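Local structure of SnoaL-like domain-containing protein (Burkholderia xenovorans LB400, 3EN8) at residues D33-Y38 and R44-M49; D28-D33 and S94-R99; R69-G74 and I78-I83; W15-S18 and D24-H27. The protein is of unknown function but has the NTF2-like fold of the SnoaL-like family and binds calcium. All coordinates share one frame; numbering follows the deposited sequence.

From the N terminus, contact 4 comes first: the chain leaves helix 3-20, turns within a few residues and sets helix 23-26 back against it. Contact 2 then opens at 28-33 and closes only at 94-99, sixty residues later, and the long excursion between holds both remaining contacts. Contact 1 pairs strand 34-38 with 43-46 and shares D33 with contact 2; contact 3 pairs 64-73 with 76-85. These two hairpins follow one another in series and end up at the two outer ends of one curved sheet, their centres about 19 Å apart. W15 of contact 4 touches residues of contacts 2 and 3, tying the N-terminal helix to the sheet.

Contact 1: residues D33-Y38 and R44-M49; sequences DAICDY and RILGRM. With CA (calcium ion), chain B.
D37 and R44 lie side by side and point the same way, their carboxylate and guanidinium planes 10° apart. The arginine grips side-on: NE reaches D37 OD1 at 2.7 Å and NH2 reaches OD2 at 2.8 Å, each oxygen met on its syn side. A bend at chi3 (-70°) folds the R44 chain so that both nitrogens face the acid. H105 NE2 is hydrogen-bonded to D37 OD2 as well, helping to fix the carboxylate. Over one face of the guanidinium lies I35 CD1, 3.6 Å from R44 CZ, a methyl on a flat cation. I35 CG2 meets L46 CD2 at 3.4 Å, tighter than usual. The strands 34-38 and 43-46 form an antiparallel hairpin at one end of the NTF2-like sheet, which a strand of the second subunit extends beyond R44 and I45. C36 and I45, a hydrogen-bonded pair, turn their apolar side chains to helix 48-57, and I45 and Y38 cross at a slant, I45 CD1 3.6 Å from Y38 OH. G47, whose positive phi suits glycine, donates its N-H to A34 O (2.7 Å) and stands at that helix's N-cap position. D33 OD2 binds calcium at 2.4 Å, and a calcium-bound water donates to D33 OD1.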
loop_
_atom_site.group_PDB
_atom_site.type_symbol
_atom_site.label_atom_id
_atom_site.label_comp_id
_atom_site.label_asym_id
_atom_site.label_seq_id
_atom_site.Cartn_x
_atom_site.Cartn_y
_atom_site.Cartn_z
ATOM N N ASP A 33 9.691 3.493 -20.117
ATOM C CA ASP A 33 8.471 2.735 -20.356
ATOM C C ASP A 33 7.749 2.347 -19.059
ATOM O O ASP A 33 6.921 1.440 -19.037
ATOM C CB ASP A 33 8.765 1.486 -21.178
ATOM C CG ASP A 33 9.440 1.810 -22.472
ATOM O OD1 ASP A 33 8.871 2.562 -23.254
ATOM O OD2 ASP A 33 10.561 1.352 -22.654
ATOM N N ALA A 34 8.076 3.053 -17.990
ATOM C CA ALA A 34 7.439 2.839 -16.705
ATOM C C ALA A 34 5.924 2.894 -16.873
ATOM O O ALA A 34 5.385 3.705 -17.622
ATOM C CB ALA A 34 7.864 3.927 -15.658
ATOM N N ILE A 35 5.270 2.030 -16.118
ATOM C CA ILE A 35 3.801 2.039 -15.968
ATOM C C ILE A 35 3.409 2.440 -14.550
ATOM O O ILE A 35 4.095 2.130 -13.580
ATOM C CB ILE A 35 3.136 0.694 -16.394
ATOM C CG1 ILE A 35 3.643 -0.484 -15.560
ATOM C CG2 ILE A 35 3.443 0.443 -17.884
ATOM C CD1 ILE A 35 2.884 -1.841 -15.734
ATOM N N CYS A 36 2.296 3.159 -14.478
ATOM C CA CYS A 36 1.731 3.591 -13.213
ATOM C C CYS A 36 0.250 3.270 -13.187
ATOM O O CYS A 36 -0.506 3.733 -14.025
ATOM C CB CYS A 36 1.945 5.080 -12.974
ATOM S SG CYS A 36 1.491 5.581 -11.286
ATOM N N ASP A 37 -0.114 2.463 -12.203
ATOM C CA ASP A 37 -1.492 1.950 -12.017
ATOM C C ASP A 37 -2.181 2.585 -10.818
ATOM O O ASP A 37 -1.592 2.759 -9.746
ATOM C CB ASP A 37 -1.452 0.449 -11.749
ATOM C CG ASP A 37 -0.994 -0.369 -12.930
ATOM O OD1 ASP A 37 -0.938 0.158 -14.066
ATOM O OD2 ASP A 37 -0.681 -1.573 -12.712
ATOM N N TYR A 38 -3.451 2.908 -11.023
ATOM C CA TYR A 38 -4.363 3.275 -9.971
ATOM C C TYR A 38 -5.443 2.196 -9.859
ATOM O O TYR A 38 -6.475 2.273 -10.550
ATOM C CB TYR A 38 -5.055 4.624 -10.276
ATOM C CG TYR A 38 -4.139 5.782 -10.618
ATOM C CD1 TYR A 38 -2.906 5.953 -9.979
ATOM C CD2 TYR A 38 -4.521 6.735 -11.540
ATOM C CE1 TYR A 38 -2.089 7.017 -10.268
ATOM C CE2 TYR A 38 -3.705 7.813 -11.838
ATOM C CZ TYR A 38 -2.484 7.948 -11.203
ATOM O OH TYR A 38 -1.680 9.025 -11.488
ATOM N N ARG A 44 -4.384 2.627 -15.972
ATOM C CA ARG A 44 -2.962 2.447 -16.168
ATOM C C ARG A 44 -2.357 3.529 -17.075
ATOM O O ARG A 44 -2.858 3.814 -18.156
ATOM C CB ARG A 44 -2.694 1.047 -16.692
ATOM C CG ARG A 44 -1.299 0.869 -17.215
ATOM C CD ARG A 44 -0.999 -0.607 -17.490
ATOM N NE ARG A 44 -0.899 -1.355 -16.250
ATOM C CZ ARG A 44 -0.648 -2.650 -16.155
ATOM N NH1 ARG A 44 -0.474 -3.382 -17.238
ATOM N NH2 ARG A 44 -0.581 -3.212 -14.965
ATOM N N ILE A 45 -1.255 4.116 -16.624
ATOM C CA ILE A 45 -0.541 5.127 -17.405
ATOM C C ILE A 45 0.719 4.497 -17.930
ATOM O O ILE A 45 1.445 3.875 -17.178
ATOM C CB ILE A 45 -0.203 6.374 -16.542
ATOM C CG1 ILE A 45 -1.490 7.045 -16.062
ATOM C CG2 ILE A 45 0.683 7.379 -17.311
ATOM C CD1 ILE A 45 -1.310 8.048 -14.941
ATOM N N LEU A 46 0.958 4.643 -19.238
ATOM C CA LEU A 46 2.122 4.034 -19.879
ATOM C C LEU A 46 3.130 5.093 -20.311
ATOM O O LEU A 46 2.833 5.956 -21.125
ATOM C CB LEU A 46 1.666 3.187 -21.086
ATOM C CG LEU A 46 0.664 2.052 -20.763
ATOM C CD1 LEU A 46 -0.423 1.917 -21.819
ATOM C CD2 LEU A 46 1.348 0.716 -20.530
ATOM N N GLY A 47 4.324 5.002 -19.749
ATOM C CA GLY A 47 5.428 5.895 -20.082
ATOM C C GLY A 47 5.676 7.055 -19.172
ATOM O O GLY A 47 4.773 7.733 -18.700
ATOM N N ARG A 48 6.954 7.265 -18.928
ATOM C CA ARG A 48 7.443 8.360 -18.105
ATOM C C ARG A 48 6.927 9.724 -18.588
ATOM O O ARG A 48 6.534 10.577 -17.795
ATOM C CB ARG A 48 8.973 8.324 -18.118
ATOM C CG ARG A 48 9.644 9.361 -17.263
ATOM C CD ARG A 48 11.151 9.147 -17.229
ATOM N NE ARG A 48 11.714 8.829 -18.535
ATOM C CZ ARG A 48 12.969 8.458 -18.732
ATOM N NH1 ARG A 48 13.784 8.348 -17.695
ATOM N NH2 ARG A 48 13.409 8.195 -19.962
HETATM N N MSE A 49 6.898 9.900 -19.901
HETATM C CA MSE A 49 6.526 11.182 -20.489
HETATM C C MSE A 49 5.081 11.487 -20.163
HETATM O O MSE A 49 4.738 12.583 -19.740
HETATM C CB MSE A 49 6.712 11.160 -22.014
HETATM C CG MSE A 49 6.197 12.406 -22.690
HETATM SE SE MSE A 49 6.333 12.273 -24.619
HETATM C CE MSE A 49 4.761 11.147 -24.915
HETATM CA CA CA B . 11.554 2.415 -24.575
HETATM O O HOH W 1 9.627 3.102 -25.716
#

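Contact 2: residues D28-D33 and S94-R99; sequences DIYDDD and SIMEFR. With CA (calcium ion), chain B.
I29 and Y30 meet F98 and M96 through side chains alone, because the backbones of 28-33 and 94-99 are too far apart to pair, Y30 CA and F98 CA standing at 8.6 Å. In this NTF2-like fold I29 packs against strand 88-99 of the curved sheet, and helix 3-20 touches the same cluster, with H14 on I29 and M96 and I7 on F98. I29 swings CG1 away from its own backbone N (chi1 -155°), which carries CD1 to the edge of the F98 ring, near the ring plane and 3.7 Å from CZ. Its other branch, CG2, covers one face of the Y30 ring, so this branched aliphatic residue serves two aromatics at once. Y30 starts out away from strand 88-99, yet the length of a tyrosine brings OH within 3.7 Å of CE of M96, a selenomethionine whose extended chain crosses it at about a right angle. The buried hydroxyl has polar partners in E106 and R55. Further along, a water donates to both D31 OD1 and R99 O, the latter at 2.8 Å, and so bridges the segments. D31 OD2 accepts from D33 N at 2.8 Å, an Asx turn that shapes the corner carrying the metal ligands. There D32, a short acid suited to a hard cation, joins D33 on calcium, with D32 OD2 2.2 Å from the ion.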
loop_
_atom_site.group_PDB
_atom_site.type_symbol
_atom_site.label_atom_id
_atom_site.label_comp_id
_atom_site.label_asym_id
_atom_site.label_seq_id
_atom_site.Cartn_x
_atom_site.Cartn_y
_atom_site.Cartn_z
ATOM N N ASP A 28 12.630 11.577 -12.828
ATOM C CA ASP A 28 13.973 11.108 -13.171
ATOM C C ASP A 28 14.134 9.637 -12.856
ATOM O O ASP A 28 14.895 8.907 -13.488
ATOM C CB ASP A 28 15.029 11.873 -12.380
ATOM C CG ASP A 28 16.424 11.396 -12.689
ATOM O OD1 ASP A 28 16.823 11.572 -13.854
ATOM O OD2 ASP A 28 17.101 10.841 -11.790
ATOM N N ILE A 29 13.389 9.223 -11.849
ATOM C CA ILE A 29 13.536 7.873 -11.252
ATOM C C ILE A 29 12.956 6.758 -12.126
ATOM O O ILE A 29 13.215 5.581 -11.902
ATOM C CB ILE A 29 12.927 7.794 -9.811
ATOM C CG1 ILE A 29 13.611 6.678 -9.011
ATOM C CG2 ILE A 29 11.368 7.587 -9.866
ATOM C CD1 ILE A 29 13.211 6.642 -7.481
ATOM N N TYR A 30 12.173 7.126 -13.137
ATOM C CA TYR A 30 11.429 6.109 -13.932
ATOM C C TYR A 30 12.169 5.636 -15.151
ATOM O O TYR A 30 12.825 6.391 -15.848
ATOM C CB TYR A 30 10.036 6.594 -14.410
ATOM C CG TYR A 30 9.142 6.980 -13.279
ATOM C CD1 TYR A 30 8.378 6.023 -12.614
ATOM C CD2 TYR A 30 9.057 8.326 -12.857
ATOM C CE1 TYR A 30 7.574 6.367 -11.533
ATOM C CE2 TYR A 30 8.235 8.685 -11.799
ATOM C CZ TYR A 30 7.489 7.716 -11.143
ATOM O OH TYR A 30 6.695 8.029 -10.066
ATOM N N ASP A 31 12.025 4.355 -15.425
ATOM C CA ASP A 31 12.311 3.888 -16.780
ATOM C C ASP A 31 11.423 4.633 -17.763
ATOM O O ASP A 31 10.314 5.009 -17.440
ATOM C CB ASP A 31 12.023 2.402 -16.909
ATOM C CG ASP A 31 12.447 1.847 -18.240
ATOM O OD1 ASP A 31 13.645 1.558 -18.392
ATOM O OD2 ASP A 31 11.590 1.674 -19.127
ATOM N N ASP A 32 11.894 4.754 -18.995
ATOM C CA ASP A 32 11.110 5.432 -20.035
ATOM C C ASP A 32 9.738 4.810 -20.243
ATOM O O ASP A 32 8.748 5.507 -20.496
ATOM C CB ASP A 32 11.877 5.518 -21.355
ATOM C CG ASP A 32 11.997 4.175 -22.069
ATOM O OD1 ASP A 32 12.132 3.140 -21.370
ATOM O OD2 ASP A 32 11.961 4.150 -23.345
ATOM N N ASP A 33 9.691 3.493 -20.117
ATOM C CA ASP A 33 8.471 2.735 -20.356
ATOM C C ASP A 33 7.749 2.347 -19.059
ATOM O O ASP A 33 6.921 1.440 -19.037
ATOM C CB ASP A 33 8.765 1.486 -21.178
ATOM C CG ASP A 33 9.440 1.810 -22.472
ATOM O OD1 ASP A 33 8.871 2.562 -23.254
ATOM O OD2 ASP A 33 10.561 1.352 -22.654
ATOM N N SER A 94 2.644 4.298 -2.387
ATOM C CA SER A 94 3.233 4.069 -3.664
ATOM C C SER A 94 4.136 2.818 -3.583
ATOM O O SER A 94 5.156 2.825 -2.852
ATOM C CB SER A 94 4.083 5.285 -4.094
ATOM O OG SER A 94 4.976 5.013 -5.167
ATOM N N ILE A 95 3.761 1.836 -4.365
ATOM C CA ILE A 95 4.482 0.565 -4.453
ATOM C C ILE A 95 5.316 0.621 -5.711
ATOM O O ILE A 95 4.755 0.754 -6.810
ATOM C CB ILE A 95 3.516 -0.654 -4.521
ATOM C CG1 ILE A 95 2.501 -0.661 -3.409
ATOM C CG2 ILE A 95 4.331 -1.962 -4.620
ATOM C CD1 ILE A 95 1.249 -1.492 -3.772
HETATM N N MSE A 96 6.640 0.544 -5.581
HETATM C CA MSE A 96 7.505 0.665 -6.763
HETATM C C MSE A 96 8.365 -0.553 -6.981
HETATM O O MSE A 96 9.002 -1.063 -6.075
HETATM C CB MSE A 96 8.402 1.901 -6.707
HETATM C CG MSE A 96 7.645 3.230 -6.894
HETATM SE SE MSE A 96 8.824 4.682 -6.387
HETATM C CE MSE A 96 7.738 6.123 -7.051
ATOM N N GLU A 97 8.369 -0.973 -8.230
ATOM C CA GLU A 97 9.269 -2.054 -8.692
ATOM C C GLU A 97 10.339 -1.480 -9.586
ATOM O O GLU A 97 10.070 -0.796 -10.592
ATOM C CB GLU A 97 8.472 -3.078 -9.446
ATOM C CG GLU A 97 7.342 -3.655 -8.670
ATOM C CD GLU A 97 6.297 -4.240 -9.573
ATOM O OE1 GLU A 97 6.608 -5.207 -10.291
ATOM O OE2 GLU A 97 5.173 -3.715 -9.574
ATOM N N PHE A 98 11.565 -1.799 -9.190
ATOM C CA PHE A 98 12.787 -1.352 -9.812
ATOM C C PHE A 98 13.450 -2.443 -10.652
ATOM O O PHE A 98 13.375 -3.650 -10.379
ATOM C CB PHE A 98 13.828 -0.877 -8.739
ATOM C CG PHE A 98 13.530 0.482 -8.127
ATOM C CD1 PHE A 98 12.516 0.641 -7.196
ATOM C CD2 PHE A 98 14.268 1.588 -8.489
ATOM C CE1 PHE A 98 12.251 1.863 -6.659
ATOM C CE2 PHE A 98 13.989 2.844 -7.954
ATOM C CZ PHE A 98 12.993 2.966 -7.018
ATOM N N ARG A 99 14.081 -1.966 -11.698
ATOM C CA ARG A 99 15.024 -2.769 -12.490
ATOM C C ARG A 99 16.140 -1.882 -12.978
ATOM O O ARG A 99 15.928 -0.820 -13.555
ATOM C CB ARG A 99 14.345 -3.431 -13.681
ATOM C CG ARG A 99 13.080 -4.212 -13.333
HETATM CA CA CA B . 11.554 2.415 -24.575
HETATM O O HOH W 2 14.720 -0.088 -15.971
HETATM O O HOH W 1 9.627 3.102 -25.716
#

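Contact 3: residues R69-G74 and I78-I83; sequences RIQGEG and ITEYSI
R69 runs its chain straight out, with CG opposite the backbone N (chi1 -174°), whereas E80 sets CG beside its own N (chi1 -64°) and then extends; the two side chains thus travel side by side in the same direction. Their flat ends are turned 54° against each other and do not meet directly, for R69 NH1 and E80 OE2 remain 4.9 Å apart. A water links them, accepting from R69 NH1 at 3.0 Å, in the guanidinium plane, and donating to E80 OE2 at 2.6 Å. The stronger partners belong to the second subunit: R69 forms a salt bridge with E97 of that chain, and E80 OE1 is hydrogen-bonded to its Y109. Q71 CD lies over one face of the R69 guanidinium, about its centre. Below these ends R69 N and E80 O, 3.1 Å apart, and E80 N and R69 O, 2.8 Å apart, are joined by hydrogen bonds, and Q71 and I78 repeat this double link. On the other side of the sheet I70 and T79 lie together, I70 CG1 3.6 Å from T79 OG1; beta-branched residues suit the extended backbone, and I70 offers helix 3-20 an apolar surface while T79 OG1 makes a weak hydrogen bond to W15. This is an antiparallel hairpin of strands 64-73 and 76-85 ending the NTF2-like sheet, one face under the helix and the other against the second subunit, consistent with the sheet-to-sheet dimers of this superfamily.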
loop_
_atom_site.group_PDB
_atom_site.type_symbol
_atom_site.label_atom_id
_atom_site.label_comp_id
_atom_site.label_asym_id
_atom_site.label_seq_id
_atom_site.Cartn_x
_atom_site.Cartn_y
_atom_site.Cartn_z
ATOM N N ARG A 69 6.730 6.843 5.892
ATOM C CA ARG A 69 7.681 5.710 5.963
ATOM C C ARG A 69 8.051 5.185 4.588
ATOM O O ARG A 69 7.211 5.082 3.702
ATOM C CB ARG A 69 7.075 4.559 6.759
ATOM C CG ARG A 69 8.045 3.418 7.005
ATOM C CD ARG A 69 7.452 2.360 7.895
ATOM N NE ARG A 69 8.505 1.402 8.266
ATOM C CZ ARG A 69 8.254 0.212 8.783
ATOM N NH1 ARG A 69 6.997 -0.178 8.954
ATOM N NH2 ARG A 69 9.238 -0.595 9.095
ATOM N N ILE A 70 9.330 4.809 4.448
ATOM C CA ILE A 70 9.800 4.107 3.253
ATOM C C ILE A 70 10.448 2.792 3.676
ATOM O O ILE A 70 11.281 2.754 4.546
ATOM C CB ILE A 70 10.833 4.933 2.434
ATOM C CG1 ILE A 70 10.246 6.251 1.953
ATOM C CG2 ILE A 70 11.384 4.122 1.219
ATOM C CD1 ILE A 70 11.312 7.364 1.653
ATOM N N GLN A 71 9.955 1.729 3.070
ATOM C CA GLN A 71 10.503 0.363 3.256
ATOM C C GLN A 71 10.911 -0.189 1.923
ATOM O O GLN A 71 10.316 0.115 0.900
ATOM C CB GLN A 71 9.450 -0.583 3.854
ATOM C CG GLN A 71 8.961 -0.211 5.234
ATOM C CD GLN A 71 8.001 -1.233 5.737
ATOM O OE1 GLN A 71 8.414 -2.312 6.176
ATOM N NE2 GLN A 71 6.730 -0.956 5.614
ATOM N N GLY A 72 11.947 -1.011 1.936
ATOM C CA GLY A 72 12.367 -1.609 0.702
ATOM C C GLY A 72 13.306 -2.745 0.943
ATOM O O GLY A 72 14.058 -2.786 1.920
ATOM N N GLU A 73 13.194 -3.679 0.048
ATOM C CA GLU A 73 14.133 -4.820 -0.031
ATOM C C GLU A 73 14.376 -5.141 -1.493
ATOM O O GLU A 73 13.459 -5.278 -2.267
ATOM C CB GLU A 73 13.546 -6.025 0.706
ATOM C CG GLU A 73 14.363 -7.251 0.593
ATOM C CD GLU A 73 15.632 -7.186 1.396
ATOM O OE1 GLU A 73 15.781 -6.253 2.220
ATOM O OE2 GLU A 73 16.485 -8.071 1.177
ATOM N N GLY A 74 15.642 -5.237 -1.874
ATOM C CA GLY A 74 15.978 -5.518 -3.268
ATOM C C GLY A 74 15.363 -4.506 -4.210
ATOM O O GLY A 74 15.663 -3.296 -4.129
ATOM N N ILE A 78 8.238 0.474 -1.055
ATOM C CA ILE A 78 6.941 1.014 -0.698
ATOM C C ILE A 78 7.015 2.223 0.214
ATOM O O ILE A 78 7.610 2.217 1.288
ATOM C CB ILE A 78 5.990 -0.070 -0.153
ATOM C CG1 ILE A 78 4.589 0.527 -0.016
ATOM C CG2 ILE A 78 6.497 -0.709 1.161
ATOM C CD1 ILE A 78 3.537 -0.517 0.320
ATOM N N THR A 79 6.385 3.265 -0.279
ATOM C CA THR A 79 6.394 4.569 0.373
ATOM C C THR A 79 4.978 4.871 0.817
ATOM O O THR A 79 4.019 4.802 0.039
ATOM C CB THR A 79 6.937 5.717 -0.533
ATOM O OG1 THR A 79 8.258 5.441 -0.975
ATOM C CG2 THR A 79 6.892 7.066 0.232
ATOM N N GLU A 80 4.889 5.185 2.098
ATOM C CA GLU A 80 3.682 5.664 2.725
ATOM C C GLU A 80 3.857 7.140 2.956
ATOM O O GLU A 80 4.852 7.583 3.531
ATOM C CB GLU A 80 3.445 4.955 4.071
ATOM C CG GLU A 80 3.184 3.427 4.002
ATOM C CD GLU A 80 3.243 2.830 5.360
ATOM O OE1 GLU A 80 2.341 3.164 6.155
ATOM O OE2 GLU A 80 4.198 2.052 5.632
ATOM N N TYR A 81 2.897 7.907 2.510
ATOM C CA TYR A 81 3.065 9.384 2.566
ATOM C C TYR A 81 1.731 10.018 2.509
ATOM O O TYR A 81 0.775 9.385 2.165
ATOM C CB TYR A 81 3.966 9.923 1.449
ATOM C CG TYR A 81 3.530 9.745 -0.017
ATOM C CD1 TYR A 81 3.644 8.503 -0.670
ATOM C CD2 TYR A 81 3.059 10.806 -0.753
ATOM C CE1 TYR A 81 3.274 8.354 -1.980
ATOM C CE2 TYR A 81 2.696 10.670 -2.098
ATOM C CZ TYR A 81 2.804 9.419 -2.718
ATOM O OH TYR A 81 2.429 9.294 -4.067
ATOM N N SER A 82 1.702 11.290 2.882
ATOM C CA SER A 82 0.481 12.098 2.831
ATOM C C SER A 82 0.655 13.229 1.805
ATOM O O SER A 82 1.735 13.840 1.644
ATOM C CB SER A 82 0.158 12.684 4.216
ATOM O OG SER A 82 -0.178 11.657 5.123
ATOM N N ILE A 83 -0.407 13.438 1.053
ATOM C CA ILE A 83 -0.511 14.572 0.148
ATOM C C ILE A 83 -1.789 15.349 0.473
ATOM O O ILE A 83 -2.779 14.768 0.907
ATOM C CB ILE A 83 -0.533 14.107 -1.324
ATOM C CG1 ILE A 83 -1.778 13.306 -1.661
ATOM C CG2 ILE A 83 0.700 13.266 -1.633
ATOM C CD1 ILE A 83 -1.847 12.875 -3.115
HETATM O O HOH W 3 4.388 0.782 7.944
#

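Contact 4: residues W15-S18 and D24-H27; sequences WQAS and DAEH
The carboxylate of E26 has S18 over one of its faces: in one of two conformers of S18, its CB lies above the plane, 3.7 Å from E26 CD, and S18 OG stands above E26 OE2 at 3.2 Å. A water on the same side donates to S18 O at 2.7 Å and, weakly, to E26 OE1. The rings of W15 and H27 have their partners outside this contact. The indole of W15 meets the ring of Y81 with planes about 40° apart, while the imidazole of H27 meets Y30 at about 30° and bonds through ND1 to F23 O. E26 comes alongside the serine because CG stands opposite the backbone N (chi1 -173°) and the chain then runs fully extended, a span that glutamate supplies. Here the short helix 23-26 turns back against the end of the long N-terminal helix 3-20, which lies across the curved sheet of the NTF2-like fold. The approach is close because small residues meet: A17 CB is 3.5 Å from A25 CB and 3.4 Å from E26 N. The methyl of A17 is thus set against the backbone of the second helix. W15, further back on the same helix as A17, packs on F65, V67 and I70 of strand 64-73. The short helix is only weakly bonded, with H27 N donating to D24 O at 3.0 Å, and D24 OD1 accepts a hydrogen bond from Q52 on helix 48-57.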
loop_
_atom_site.group_PDB
_atom_site.type_symbol
_atom_site.label_atom_id
_atom_site.label_comp_id
_atom_site.label_asym_id
_atom_site.label_seq_id
_atom_site.Cartn_x
_atom_site.Cartn_y
_atom_site.Cartn_z
ATOM N N TRP A 15 10.800 12.081 -3.740
ATOM C CA TRP A 15 9.694 12.596 -2.938
ATOM C C TRP A 15 9.898 14.073 -2.647
ATOM O O TRP A 15 8.945 14.843 -2.558
ATOM C CB TRP A 15 9.508 11.820 -1.627
ATOM C CG TRP A 15 9.103 10.395 -1.908
ATOM C CD1 TRP A 15 9.746 9.299 -1.494
ATOM C CD2 TRP A 15 7.999 9.946 -2.728
ATOM N NE1 TRP A 15 9.118 8.153 -1.989
ATOM C CE2 TRP A 15 8.039 8.535 -2.739
ATOM C CE3 TRP A 15 6.978 10.601 -3.450
ATOM C CZ2 TRP A 15 7.124 7.768 -3.457
ATOM C CZ3 TRP A 15 6.068 9.844 -4.122
ATOM C CH2 TRP A 15 6.163 8.439 -4.145
ATOM N N GLN A 16 11.157 14.462 -2.511
ATOM C CA GLN A 16 11.475 15.882 -2.353
ATOM C C GLN A 16 11.019 16.654 -3.567
ATOM O O GLN A 16 10.519 17.795 -3.478
ATOM C CB GLN A 16 12.983 16.100 -2.152
ATOM C CG GLN A 16 13.477 15.685 -0.775
ATOM C CD GLN A 16 13.009 16.625 0.338
ATOM O OE1 GLN A 16 12.432 17.686 0.082
ATOM N NE2 GLN A 16 13.289 16.247 1.585
ATOM N N ALA A 17 11.230 16.037 -4.709
ATOM C CA ALA A 17 10.854 16.655 -5.993
ATOM C C ALA A 17 9.354 16.806 -6.082
ATOM O O ALA A 17 8.817 17.847 -6.556
ATOM C CB ALA A 17 11.382 15.871 -7.164
ATOM N N SER A 18 8.670 15.787 -5.587
ATOM C CA SER A 18 7.208 15.777 -5.608
ATOM C C SER A 18 6.637 16.886 -4.708
ATOM O O SER A 18 5.679 17.579 -5.070
ATOM C CB SER A 18 6.697 14.387 -5.209
ATOM O OG SER A 18 5.293 14.314 -5.239
ATOM N N ASP A 24 10.223 17.565 -13.340
ATOM C CA ASP A 24 11.333 16.935 -14.068
ATOM C C ASP A 24 12.051 16.001 -13.104
ATOM O O ASP A 24 12.271 14.827 -13.386
ATOM C CB ASP A 24 12.332 17.961 -14.624
ATOM C CG ASP A 24 11.894 18.563 -15.939
ATOM O OD1 ASP A 24 10.943 18.034 -16.556
ATOM O OD2 ASP A 24 12.509 19.585 -16.353
ATOM N N ALA A 25 12.398 16.549 -11.954
ATOM C CA ALA A 25 13.169 15.799 -10.956
ATOM C C ALA A 25 12.339 14.624 -10.467
ATOM O O ALA A 25 12.849 13.533 -10.211
ATOM C CB ALA A 25 13.597 16.701 -9.778
ATOM N N GLU A 26 11.043 14.868 -10.391
ATOM C CA GLU A 26 10.095 13.883 -9.886
ATOM C C GLU A 26 10.025 12.670 -10.794
ATOM O O GLU A 26 9.604 11.604 -10.368
ATOM C CB GLU A 26 8.705 14.487 -9.715
ATOM C CG GLU A 26 7.718 13.571 -9.049
ATOM C CD GLU A 26 6.336 14.169 -8.927
ATOM O OE1 GLU A 26 6.126 15.277 -9.423
ATOM O OE2 GLU A 26 5.480 13.523 -8.297
ATOM N N HIS A 27 10.437 12.832 -12.051
ATOM C CA HIS A 27 10.266 11.733 -13.000
ATOM C C HIS A 27 11.561 11.144 -13.473
ATOM O O HIS A 27 11.592 10.261 -14.310
ATOM C CB HIS A 27 9.289 12.112 -14.106
ATOM C CG HIS A 27 7.908 12.294 -13.580
ATOM N ND1 HIS A 27 7.494 13.477 -13.007
ATOM C CD2 HIS A 27 6.879 11.428 -13.439
ATOM C CE1 HIS A 27 6.249 13.341 -12.578
ATOM N NE2 HIS A 27 5.857 12.108 -12.817
HETATM O O HOH W 4 4.609 17.609 -7.527
#